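Local coordinates for protein CalG4 (Micromonospora echinospora, PDB 3IA7) that is a glycosyltransferase-like protein of the GT-B clan, built from two Rossmann-like domains, at residues G23-L28 and H33-V38. Numbering follows the deposited sequence.
Sequences GLVSEL and HRITYV
Ile35 lays its CD1 against CB of Leu28 at 3.7 Å, the middle of a buried apolar seam between helix 15-30 and strand 34-39. With CG1 beside its own backbone N, Ile35 reaches back toward Leu28, while CG2, on the other branch, stays 4.2 Å from Val25 CG1, a looser touch. The second methyl of Val25, CG2, meets the Tyr37 ring at its edge, near the ring plane and 3.7 Å from both CD1 and CE1; the side chains cross at about a right angle. At the end of the ring the phenol OH hydrogen-bonds Asn11 and Ser21, one turn before Val25, tying strand to helix. At the turn end, His33 N donates to Leu28 O over 3.2 Å, bent to 151° at the hydrogen and tilted 27° from the carbonyl plane. Leu28 O also approaches the imidazole obliquely, 3.3 Å from His33 CD2, which lies 3.9 Å from Leu28 CD2; NE2 is engaged by Glu394, ND1 by the backbone N of Arg5. Phe9 of strand 6-10 closes over Val25 and Ile35. Solvent is reached beside the seam at Arg34, whose CB points away from the helix and whose exposed side chain salt-bridges Glu53. Helix and strand run at 151°, nearly antiparallel, as expected for the right-handed beta-alpha-beta crossover that opens the Rossmann-like N-terminal domain of a GT-B fold.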
loop_
_atom_site.group_PDB
_atom_site.type_symbol
_atom_site.label_atom_id
_atom_site.label_comp_id
_atom_site.label_asym_id
_atom_site.label_seq_id
_atom_site.Cartn_x
_atom_site.Cartn_y
_atom_site.Cartn_z
ATOM N N GLY A 23 -8.100 -3.596 1.361
ATOM C CA GLY A 23 -8.267 -2.173 1.744
ATOM C C GLY A 23 -9.624 -1.922 2.426
ATOM O O GLY A 23 -9.681 -1.251 3.449
ATOM N N LEU A 24 -10.706 -2.451 1.833
ATOM C CA LEU A 24 -12.045 -2.359 2.424
ATOM C C LEU A 24 -12.140 -3.069 3.770
ATOM O O LEU A 24 -12.733 -2.539 4.701
ATOM C CB LEU A 24 -13.111 -2.886 1.472
ATOM C CG LEU A 24 -14.554 -2.853 1.969
ATOM C CD1 LEU A 24 -15.025 -1.413 2.436
ATOM C CD2 LEU A 24 -15.449 -3.432 0.824
ATOM N N VAL A 25 -11.603 -4.286 3.847
ATOM C CA VAL A 25 -11.546 -5.019 5.111
ATOM C C VAL A 25 -10.946 -4.142 6.218
ATOM O O VAL A 25 -11.519 -4.020 7.300
ATOM C CB VAL A 25 -10.725 -6.341 4.970
ATOM C CG1 VAL A 25 -10.386 -6.904 6.336
ATOM C CG2 VAL A 25 -11.509 -7.378 4.133
ATOM N N SER A 26 -9.751 -3.600 5.965
ATOM C CA SER A 26 -9.044 -2.815 6.958
ATOM C C SER A 26 -9.780 -1.572 7.378
ATOM O O SER A 26 -9.868 -1.270 8.579
ATOM C CB SER A 26 -7.658 -2.436 6.402
ATOM O OG SER A 26 -6.948 -3.659 6.257
ATOM N N GLU A 27 -10.363 -0.881 6.393
ATOM C CA GLU A 27 -11.087 0.347 6.669
ATOM C C GLU A 27 -12.339 0.073 7.516
ATOM O O GLU A 27 -12.642 0.800 8.508
ATOM C CB GLU A 27 -11.445 1.065 5.351
ATOM C CG GLU A 27 -12.061 2.522 5.615
ATOM C CD GLU A 27 -11.239 3.465 6.527
ATOM O OE1 GLU A 27 -10.001 3.486 6.480
ATOM O OE2 GLU A 27 -11.867 4.208 7.326
ATOM N N LEU A 28 -13.038 -1.024 7.211
ATOM C CA LEU A 28 -14.185 -1.448 8.079
ATOM C C LEU A 28 -13.781 -1.845 9.517
ATOM O O LEU A 28 -14.449 -1.459 10.514
ATOM C CB LEU A 28 -14.947 -2.616 7.430
ATOM C CG LEU A 28 -15.729 -2.106 6.168
ATOM C CD1 LEU A 28 -16.293 -3.333 5.415
ATOM C CD2 LEU A 28 -16.916 -1.076 6.540
ATOM N N HIS A 33 -15.898 -2.476 13.200
ATOM C CA HIS A 33 -16.643 -3.664 12.736
ATOM C C HIS A 33 -15.864 -4.958 12.911
ATOM O O HIS A 33 -14.641 -4.985 12.748
ATOM C CB HIS A 33 -17.131 -3.481 11.295
ATOM C CG HIS A 33 -17.938 -2.228 11.115
ATOM N ND1 HIS A 33 -19.070 -1.974 11.861
ATOM C CD2 HIS A 33 -17.712 -1.109 10.381
ATOM C CE1 HIS A 33 -19.536 -0.777 11.555
ATOM N NE2 HIS A 33 -18.745 -0.245 10.641
ATOM N N ARG A 34 -16.582 -6.005 13.288
ATOM C CA ARG A 34 -16.044 -7.360 13.400
ATOM C C ARG A 34 -16.107 -7.992 12.008
ATOM O O ARG A 34 -17.213 -8.155 11.428
ATOM C CB ARG A 34 -16.915 -8.179 14.357
ATOM C CG ARG A 34 -16.438 -9.629 14.454
ATOM C CD ARG A 34 -17.336 -10.462 15.343
ATOM N NE ARG A 34 -16.929 -11.864 15.238
ATOM C CZ ARG A 34 -17.638 -12.879 15.719
ATOM N NH1 ARG A 34 -18.823 -12.659 16.287
ATOM N NH2 ARG A 34 -17.165 -14.116 15.609
ATOM N N ILE A 35 -14.939 -8.300 11.450
ATOM C CA ILE A 35 -14.852 -8.870 10.121
ATOM C C ILE A 35 -14.438 -10.334 10.167
ATOM O O ILE A 35 -13.432 -10.706 10.810
ATOM C CB ILE A 35 -13.841 -8.107 9.199
ATOM C CG1 ILE A 35 -13.939 -6.576 9.374
ATOM C CG2 ILE A 35 -13.971 -8.631 7.704
ATOM C CD1 ILE A 35 -15.371 -6.002 8.949
ATOM N N THR A 36 -15.251 -11.184 9.538
ATOM C CA THR A 36 -14.918 -12.576 9.382
ATOM C C THR A 36 -14.715 -12.769 7.880
ATOM O O THR A 36 -15.436 -12.163 7.083
ATOM C CB THR A 36 -16.060 -13.460 9.902
ATOM O OG1 THR A 36 -16.254 -13.215 11.317
ATOM C CG2 THR A 36 -15.754 -14.957 9.686
ATOM N N TYR A 37 -13.773 -13.614 7.493
ATOM C CA TYR A 37 -13.372 -13.646 6.107
ATOM C C TYR A 37 -13.101 -15.110 5.726
ATOM O O TYR A 37 -12.239 -15.769 6.350
ATOM C CB TYR A 37 -12.122 -12.750 5.902
ATOM C CG TYR A 37 -11.804 -12.403 4.432
ATOM C CD1 TYR A 37 -11.821 -11.087 3.995
ATOM C CD2 TYR A 37 -11.400 -13.384 3.524
ATOM C CE1 TYR A 37 -11.519 -10.752 2.683
ATOM C CE2 TYR A 37 -11.102 -13.066 2.174
ATOM C CZ TYR A 37 -11.182 -11.730 1.772
ATOM O OH TYR A 37 -10.838 -11.375 0.477
ATOM N N VAL A 38 -13.845 -15.597 4.715
ATOM C CA VAL A 38 -13.658 -16.964 4.222
ATOM C C VAL A 38 -12.547 -17.024 3.164
ATOM O O VAL A 38 -12.620 -16.374 2.074
ATOM C CB VAL A 38 -14.994 -17.567 3.664
ATOM C CG1 VAL A 38 -14.824 -19.054 3.198
ATOM C CG2 VAL A 38 -16.172 -17.406 4.706
#